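Local coordinates for holo-[acyl-carrier-protein] synthase (Helicobacter pylori, PDB 5XUK) that belongs to the 4'-phosphopantetheinyl transferase superfamily, forms an assembly of three chains and holds coenzyme A in a pocket, at residues Arg26-Glu32 and Phe67-Ile72; Asn93-Ala99 and Val111-Ser115. All coordinates share one frame; numbering follows the deposited sequence.

Contact 1: residues Arg26-Glu32 and Phe67-Ile72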
ATOM      1  N   ARG A  26      -4.317   8.770  23.656  1.00 63.00           N
ATOM      2  CA  ARG A  26      -3.076   7.990  23.576  1.00 66.12           C
ATOM      3  C   ARG A  26      -2.354   8.171  22.239  1.00 59.30           C
ATOM      4  O   ARG A  26      -1.141   8.326  22.225  1.00 58.88           O
ATOM      5  CB  ARG A  26      -3.338   6.496  23.827  1.00 76.46           C
ATOM      6  CG  ARG A  26      -3.585   6.139  25.292  1.00 85.60           C
ATOM      7  CD  ARG A  26      -4.268   4.780  25.440  1.00 96.97           C
ATOM      8  NE  ARG A  26      -4.660   4.491  26.826  1.00105.39           N
ATOM      9  CZ  ARG A  26      -5.384   3.438  27.219  1.00108.16           C
ATOM     10  NH1 ARG A  26      -5.676   3.285  28.508  1.00108.81           N
ATOM     11  NH2 ARG A  26      -5.822   2.536  26.343  1.00110.09           N
ATOM     12  N   PHE A  27      -3.067   8.164  21.114  1.00 55.78           N
ATOM     13  CA  PHE A  27      -2.355   8.305  19.820  1.00 53.59           C
ATOM     14  C   PHE A  27      -2.554   9.605  19.053  1.00 51.50           C
ATOM     15  O   PHE A  27      -1.740   9.935  18.175  1.00 53.95           O
ATOM     16  CB  PHE A  27      -2.579   7.084  18.899  1.00 52.24           C
ATOM     17  CG  PHE A  27      -3.952   6.988  18.313  1.00 52.48           C
ATOM     18  CD1 PHE A  27      -4.990   6.454  19.044  1.00 50.32           C
ATOM     19  CD2 PHE A  27      -4.197   7.393  16.997  1.00 54.69           C
ATOM     20  CE1 PHE A  27      -6.261   6.368  18.500  1.00 52.29           C
ATOM     21  CE2 PHE A  27      -5.465   7.293  16.444  1.00 51.75           C
ATOM     22  CZ  PHE A  27      -6.499   6.784  17.201  1.00 50.07           C
ATOM     23  N   LEU A  28      -3.592  10.369  19.389  1.00 52.31           N
ATOM     24  CA  LEU A  28      -3.825  11.652  18.708  1.00 48.52           C
ATOM     25  C   LEU A  28      -3.616  12.831  19.642  1.00 48.36           C
ATOM     26  O   LEU A  28      -4.212  12.906  20.711  1.00 45.58           O
ATOM     27  CB  LEU A  28      -5.231  11.689  18.089  1.00 47.84           C
ATOM     28  CG  LEU A  28      -5.471  10.679  16.954  1.00 46.11           C
ATOM     29  CD1 LEU A  28      -6.816  10.913  16.289  1.00 47.03           C
ATOM     30  CD2 LEU A  28      -4.350  10.747  15.921  1.00 42.66           C
ATOM     31  N   SER A  29      -2.761  13.753  19.218  1.00 49.16           N
ATOM     32  CA  SER A  29      -2.678  15.079  19.809  1.00 48.19           C
ATOM     33  C   SER A  29      -3.941  15.881  19.492  1.00 49.51           C
ATOM     34  O   SER A  29      -4.573  15.617  18.475  1.00 47.81           O
ATOM     35  CB  SER A  29      -1.521  15.841  19.174  1.00 51.86           C
ATOM     36  OG  SER A  29      -1.910  16.277  17.864  1.00 53.96           O
ATOM     37  N   PRO A  30      -4.265  16.916  20.312  1.00 49.02           N
ATOM     38  CA  PRO A  30      -5.452  17.768  20.115  1.00 44.43           C
ATOM     39  C   PRO A  30      -5.663  18.294  18.695  1.00 40.72           C
ATOM     40  O   PRO A  30      -6.782  18.243  18.204  1.00 42.39           O
ATOM     41  CB  PRO A  30      -5.201  18.929  21.086  1.00 47.71           C
ATOM     42  CG  PRO A  30      -4.521  18.262  22.232  1.00 48.85           C
ATOM     43  CD  PRO A  30      -3.577  17.268  21.576  1.00 51.36           C
ATOM     44  N   SER A  31      -4.605  18.778  18.055  1.00 38.50           N
ATOM     45  CA  SER A  31      -4.695  19.298  16.719  1.00 42.53           C
ATOM     46  C   SER A  31      -5.055  18.178  15.731  1.00 47.91           C
ATOM     47  O   SER A  31      -5.839  18.406  14.810  1.00 51.77           O
ATOM     48  CB  SER A  31      -3.386  19.998  16.316  1.00 44.91           C
ATOM     49  OG  SER A  31      -2.288  19.107  16.284  1.00 47.89           O
ATOM     50  N   GLU A  32      -4.524  16.972  15.956  1.00 46.38           N
ATOM     51  CA  GLU A  32      -4.841  15.810  15.117  1.00 44.77           C
ATOM     52  C   GLU A  32      -6.268  15.366  15.364  1.00 45.46           C
ATOM     53  O   GLU A  32      -6.959  14.888  14.444  1.00 44.92           O
ATOM     54  CB  GLU A  32      -3.851  14.678  15.365  1.00 41.87           C
ATOM     55  CG  GLU A  32      -2.460  15.067  14.905  1.00 43.60           C
ATOM     56  CD  GLU A  32      -1.366  14.149  15.421  1.00 47.63           C
ATOM     57  OE1 GLU A  32      -1.672  13.239  16.188  1.00 47.16           O
ATOM     58  OE2 GLU A  32      -0.185  14.346  15.053  1.00 55.93           O
ATOM     59  N   PHE A  67       3.376   6.963  19.599  1.00 42.96           N
ATOM     60  CA  PHE A  67       2.340   7.562  18.795  1.00 48.66           C
ATOM     61  C   PHE A  67       2.454   9.085  18.802  1.00 50.14           C
ATOM     62  O   PHE A  67       2.386   9.712  17.753  1.00 53.63           O
ATOM     63  CB  PHE A  67       0.965   7.168  19.343  1.00 51.03           C
ATOM     64  CG  PHE A  67       0.510   5.786  18.960  1.00 54.57           C
ATOM     65  CD1 PHE A  67       0.457   5.393  17.614  1.00 57.21           C
ATOM     66  CD2 PHE A  67       0.065   4.894  19.926  1.00 56.92           C
ATOM     67  CE1 PHE A  67       0.004   4.138  17.260  1.00 54.27           C
ATOM     68  CE2 PHE A  67      -0.386   3.629  19.572  1.00 54.30           C
ATOM     69  CZ  PHE A  67      -0.416   3.255  18.238  1.00 56.14           C
ATOM     70  N   LEU A  68       2.666   9.685  19.972  1.00 52.19           N
ATOM     71  CA  LEU A  68       2.694  11.156  20.061  1.00 52.36           C
ATOM     72  C   LEU A  68       4.001  11.769  19.571  1.00 54.43           C
ATOM     73  O   LEU A  68       4.092  12.991  19.413  1.00 55.79           O
ATOM     74  CB  LEU A  68       2.378  11.630  21.468  1.00 54.05           C
ATOM     75  CG  LEU A  68       0.945  11.322  21.918  1.00 57.77           C
ATOM     76  CD1 LEU A  68       0.788  11.644  23.401  1.00 56.42           C
ATOM     77  CD2 LEU A  68      -0.068  12.096  21.082  1.00 54.84           C
ATOM     78  N   ASP A  69       5.006  10.943  19.285  1.00 52.71           N
ATOM     79  CA  ASP A  69       6.206  11.454  18.601  1.00 55.12           C
ATOM     80  C   ASP A  69       5.944  11.729  17.113  1.00 54.50           C
ATOM     81  O   ASP A  69       6.765  12.376  16.444  1.00 50.38           O
ATOM     82  CB  ASP A  69       7.372  10.480  18.732  1.00 61.29           C
ATOM     83  CG  ASP A  69       7.833  10.303  20.172  1.00 66.22           C
ATOM     84  OD1 ASP A  69       8.027  11.332  20.853  1.00 67.81           O
ATOM     85  OD2 ASP A  69       8.004   9.137  20.610  1.00 67.02           O
ATOM     86  N   ILE A  70       4.822  11.222  16.590  1.00 48.94           N
ATOM     87  CA  ILE A  70       4.520  11.363  15.173  1.00 47.61           C
ATOM     88  C   ILE A  70       3.415  12.400  15.037  1.00 47.06           C
ATOM     89  O   ILE A  70       2.286  12.190  15.531  1.00 46.22           O
ATOM     90  CB  ILE A  70       4.058  10.033  14.549  1.00 45.60           C
ATOM     91  CG1 ILE A  70       5.091   8.920  14.784  1.00 46.66           C
ATOM     92  CG2 ILE A  70       3.830  10.200  13.060  1.00 45.50           C
ATOM     93  CD1 ILE A  70       4.454   7.552  14.901  1.00 44.20           C
ATOM     94  N   LYS A  71       3.742  13.518  14.396  1.00 46.55           N
ATOM     95  CA  LYS A  71       2.759  14.576  14.173  1.00 53.98           C
ATOM     96  C   LYS A  71       2.228  14.508  12.748  1.00 51.09           C
ATOM     97  O   LYS A  71       2.997  14.648  11.808  1.00 48.06           O
ATOM     98  CB  LYS A  71       3.375  15.952  14.422  1.00 61.72           C
ATOM     99  CG  LYS A  71       2.433  17.126  14.132  1.00 73.19           C
ATOM    100  CD  LYS A  71       3.119  18.469  14.398  1.00 82.31           C
ATOM    101  CE  LYS A  71       2.841  19.520  13.324  1.00 83.47           C
ATOM    102  NZ  LYS A  71       4.020  20.422  13.147  1.00 83.53           N
ATOM    103  N   ILE A  72       0.919  14.291  12.600  1.00 48.61           N
ATOM    104  CA  ILE A  72       0.246  14.402  11.307  1.00 49.34           C
ATOM    105  C   ILE A  72      -0.417  15.787  11.182  1.00 51.61           C
ATOM    106  O   ILE A  72      -1.068  16.243  12.115  1.00 55.35           O
ATOM    107  CB  ILE A  72      -0.872  13.348  11.136  1.00 47.10           C
ATOM    108  CG1 ILE A  72      -0.341  11.920  11.353  1.00 46.67           C
ATOM    109  CG2 ILE A  72      -1.503  13.471   9.744  1.00 44.56           C
ATOM    110  CD1 ILE A  72      -1.436  10.956  11.765  1.00 46.78           C
TER
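F27 and F67 mark the nearest approach of the two backbones, their CA atoms 4.9 Å apart; the chains meet again, more loosely, at E32 and I72, with CA atoms 6.5 Å apart. Between these points 26-32 passes from the weakly bonded last part of helix 21-27 into helix 30-36, with S29 at the N-cap position, while 67-72 runs from a turn closed by I70 N to F67 O into strand 70-74. At the first point the F27 CB lies over one face of the F67 ring in a CH-pi contact, 3.7 Å from its centroid. With chi1 at 72°, the F27 ring sits between its own backbone N and carbonyl carbon and turns an edge toward the F67 face, the planes at 60° and the centroids 5.8 Å apart. F47 of helix 40-56 meets both rings, and the F67 side chain comes within about 5 Å of bound coenzyme A, which places this end of the contact near the ligand of the 4'-phosphopantetheinyl transferase superfamily chain. L68 makes van der Waals contact with the backbone at L28-S29, its CD2 methyl 3.7 Å from S29 N. At the second point the E32 carboxylate bridges two backbones: OE2 accepts from I72 N at 2.7 Å with an N-H...O angle of 151°, and OE1 accepts from S29 N at 3.3 Å, the donors standing well out of the carboxylate plane on opposite sides. K50 NZ of helix 40-56 makes a salt bridge with OE1 and hydrogen bonds to the carbonyls of F27, F67 and I70, four acceptors that share its three N-H groups.

Contact 2: residues Asn93-Ala99 and Val111-Ser115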
ATOM      1  N   ASN A  93      17.692   9.757  11.925  1.00 88.75           N
ATOM      2  CA  ASN A  93      18.471  10.268  10.794  1.00 93.01           C
ATOM      3  C   ASN A  93      17.630  10.379   9.513  1.00 90.57           C
ATOM      4  O   ASN A  93      17.953   9.778   8.483  1.00 93.08           O
ATOM      5  CB  ASN A  93      19.725   9.399  10.578  1.00 98.71           C
ATOM      6  CG  ASN A  93      20.832  10.124   9.824  1.00100.90           C
ATOM      7  OD1 ASN A  93      20.589  11.095   9.100  1.00101.35           O
ATOM      8  ND2 ASN A  93      22.061   9.644   9.989  1.00103.39           N
ATOM      9  N   ILE A  94      16.562  11.171   9.589  1.00 89.50           N
ATOM     10  CA  ILE A  94      15.573  11.265   8.514  1.00 87.41           C
ATOM     11  C   ILE A  94      15.733  12.545   7.711  1.00 86.23           C
ATOM     12  O   ILE A  94      15.839  13.629   8.273  1.00 84.60           O
ATOM     13  CB  ILE A  94      14.130  11.234   9.072  1.00 88.99           C
ATOM     14  CG1 ILE A  94      13.916  10.022   9.990  1.00 89.79           C
ATOM     15  CG2 ILE A  94      13.109  11.247   7.941  1.00 86.92           C
ATOM     16  CD1 ILE A  94      14.406   8.706   9.417  1.00 89.68           C
ATOM     17  N   GLN A  95      15.730  12.409   6.390  1.00 93.19           N
ATOM     18  CA  GLN A  95      15.767  13.557   5.490  1.00 97.60           C
ATOM     19  C   GLN A  95      14.342  14.050   5.225  1.00 98.94           C
ATOM     20  O   GLN A  95      14.070  15.251   5.292  1.00101.58           O
ATOM     21  CB  GLN A  95      16.452  13.177   4.173  1.00102.20           C
ATOM     22  CG  GLN A  95      17.903  12.732   4.332  1.00106.09           C
ATOM     23  CD  GLN A  95      18.217  11.448   3.578  1.00107.59           C
ATOM     24  OE1 GLN A  95      17.844  11.284   2.415  1.00109.10           O
ATOM     25  NE2 GLN A  95      18.904  10.528   4.245  1.00106.85           N
ATOM     26  N   SER A  96      13.439  13.112   4.939  1.00 94.22           N
ATOM     27  CA  SER A  96      12.059  13.442   4.584  1.00 84.86           C
ATOM     28  C   SER A  96      11.129  12.240   4.750  1.00 77.05           C
ATOM     29  O   SER A  96      11.538  11.095   4.534  1.00 73.06           O
ATOM     30  CB  SER A  96      11.999  13.944   3.139  1.00 84.66           C
ATOM     31  OG  SER A  96      12.600  13.010   2.259  1.00 85.55           O
ATOM     32  N   LEU A  97       9.888  12.520   5.149  1.00 67.82           N
ATOM     33  CA  LEU A  97       8.827  11.521   5.267  1.00 62.94           C
ATOM     34  C   LEU A  97       7.724  11.833   4.264  1.00 58.97           C
ATOM     35  O   LEU A  97       7.292  12.975   4.150  1.00 60.79           O
ATOM     36  CB  LEU A  97       8.246  11.526   6.676  1.00 60.79           C
ATOM     37  CG  LEU A  97       9.178  11.020   7.771  1.00 62.45           C
ATOM     38  CD1 LEU A  97       8.662  11.395   9.149  1.00 66.15           C
ATOM     39  CD2 LEU A  97       9.346   9.512   7.651  1.00 66.07           C
ATOM     40  N   SER A  98       7.290  10.819   3.519  1.00 55.54           N
ATOM     41  CA  SER A  98       6.192  10.970   2.556  1.00 51.12           C
ATOM     42  C   SER A  98       5.078   9.990   2.933  1.00 47.97           C
ATOM     43  O   SER A  98       5.350   8.817   3.186  1.00 50.28           O
ATOM     44  CB  SER A  98       6.704  10.703   1.137  1.00 53.99           C
ATOM     45  OG  SER A  98       5.684  10.880   0.168  1.00 53.15           O
ATOM     46  N   ALA A  99       3.836  10.467   2.982  1.00 42.65           N
ATOM     47  CA  ALA A  99       2.723   9.675   3.507  1.00 40.37           C
ATOM     48  C   ALA A  99       1.502   9.695   2.596  1.00 38.94           C
ATOM     49  O   ALA A  99       1.388  10.569   1.740  1.00 40.38           O
ATOM     50  CB  ALA A  99       2.339  10.188   4.884  1.00 42.93           C
ATOM     51  N   VAL A 111       0.440   4.340   4.134  1.00 32.89           N
ATOM     52  CA  VAL A 111       1.783   3.954   3.738  1.00 34.79           C
ATOM     53  C   VAL A 111       2.682   5.158   3.936  1.00 35.27           C
ATOM     54  O   VAL A 111       2.248   6.299   3.789  1.00 37.03           O
ATOM     55  CB  VAL A 111       1.834   3.533   2.241  1.00 36.17           C
ATOM     56  CG1 VAL A 111       1.627   4.744   1.324  1.00 31.14           C
ATOM     57  CG2 VAL A 111       3.138   2.808   1.954  1.00 33.87           C
ATOM     58  N   VAL A 112       3.924   4.895   4.312  1.00 40.68           N
ATOM     59  CA  VAL A 112       4.909   5.943   4.556  1.00 40.35           C
ATOM     60  C   VAL A 112       6.211   5.509   3.944  1.00 41.03           C
ATOM     61  O   VAL A 112       6.606   4.346   4.092  1.00 42.47           O
ATOM     62  CB  VAL A 112       5.113   6.181   6.072  1.00 38.96           C
ATOM     63  CG1 VAL A 112       6.284   7.122   6.333  1.00 35.21           C
ATOM     64  CG2 VAL A 112       3.832   6.715   6.695  1.00 36.87           C
ATOM     65  N   VAL A 113       6.853   6.436   3.247  1.00 46.07           N
ATOM     66  CA  VAL A 113       8.215   6.263   2.757  1.00 53.45           C
ATOM     67  C   VAL A 113       9.164   7.246   3.453  1.00 56.75           C
ATOM     68  O   VAL A 113       8.951   8.466   3.427  1.00 58.90           O
ATOM     69  CB  VAL A 113       8.292   6.480   1.242  1.00 57.25           C
ATOM     70  CG1 VAL A 113       9.740   6.437   0.785  1.00 63.39           C
ATOM     71  CG2 VAL A 113       7.490   5.412   0.517  1.00 56.22           C
ATOM     72  N   VAL A 114      10.209   6.699   4.069  1.00 65.19           N
ATOM     73  CA  VAL A 114      11.220   7.489   4.786  1.00 71.00           C
ATOM     74  C   VAL A 114      12.558   7.532   4.032  1.00 75.82           C
ATOM     75  O   VAL A 114      13.025   6.515   3.505  1.00 71.46           O
ATOM     76  CB  VAL A 114      11.452   6.955   6.217  1.00 71.57           C
ATOM     77  CG1 VAL A 114      11.652   5.450   6.219  1.00 77.55           C
ATOM     78  CG2 VAL A 114      12.654   7.630   6.846  1.00 74.49           C
ATOM     79  N   SER A 115      13.154   8.727   3.988  1.00 83.07           N
ATOM     80  CA  SER A 115      14.492   8.950   3.430  1.00 81.98           C
ATOM     81  C   SER A 115      15.488   9.240   4.547  1.00 81.69           C
ATOM     82  O   SER A 115      16.464   8.508   4.728  1.00 87.38           O
ATOM     83  CB  SER A 115      14.462  10.131   2.470  1.00 81.10           C
ATOM     84  OG  SER A 115      13.416   9.981   1.532  1.00 83.24           O
TER
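S98 and V113 face each other as an antiparallel hydrogen-bonded pair, flanked by the non-hydrogen-bonded pairs L97-V114 and A99-V112; the axes of strands 97-99 and 111-114 lie 4.7 Å apart at 161°. Of the backbone bonds, V113 N reaches S98 O at 2.8 Å, and S98 N meets V113 O at 2.9 Å. S115 N to S96 O, also 2.9 Å, continues the same backbone bonding next to the L97-V114 pair. CA-H...O contacts fill in between, the shortest from V112 CA to S98 O at 3.2 Å.

Side-chain polar contacts are slighter. S96 OG and S115 OG share a weak hydrogen bond of 3.2 Å, and the Q95 amide lies beside the S115 carbonyl without a bond. S98 OG, swung anti to its own nitrogen (chi1 -178°), is bonded instead to the backbone N of I2 of the second subunit.

The apolar contacts gather on the face bearing L97, A99, V112 and V114. There L97 lies alongside V114, pointing the same way, its CD2 3.6 Å from V114 CB. I94 crosses V114 at about a right angle; the distance from I94 CD1 to V114 CG2, 3.3 Å, is shorter than usual van der Waals contact, and its exact value is doubtful. L49, A52 and A56 of helix 40-56 pack against this face, while V113, on the same face as S98, packs on I2 of the second subunit. The whole is the open end of a beta hairpin, strands 97-104 and 107-114, with one face turned to the core and the other to the subunit interface.

Overall arrangement
Contact 1 closes before contact 2 opens along the chain, and the two do not touch: their centres are about 17 Å apart and their nearest atoms about 6 Å. Helix 40-56 is common to both, meeting F27 and I72 of contact 1 and A99, V112 and V114 of contact 2. A second connection is the two-stranded sheet: strand 70-74 belongs to contact 1, and its partner, strand 80-84, packs on L97 and A99. Contact 1 thus joins the helical part of the chain to this small sheet close to bound coenzyme A, whereas contact 2 belongs to the separate three-stranded sheet, where the second subunit packs.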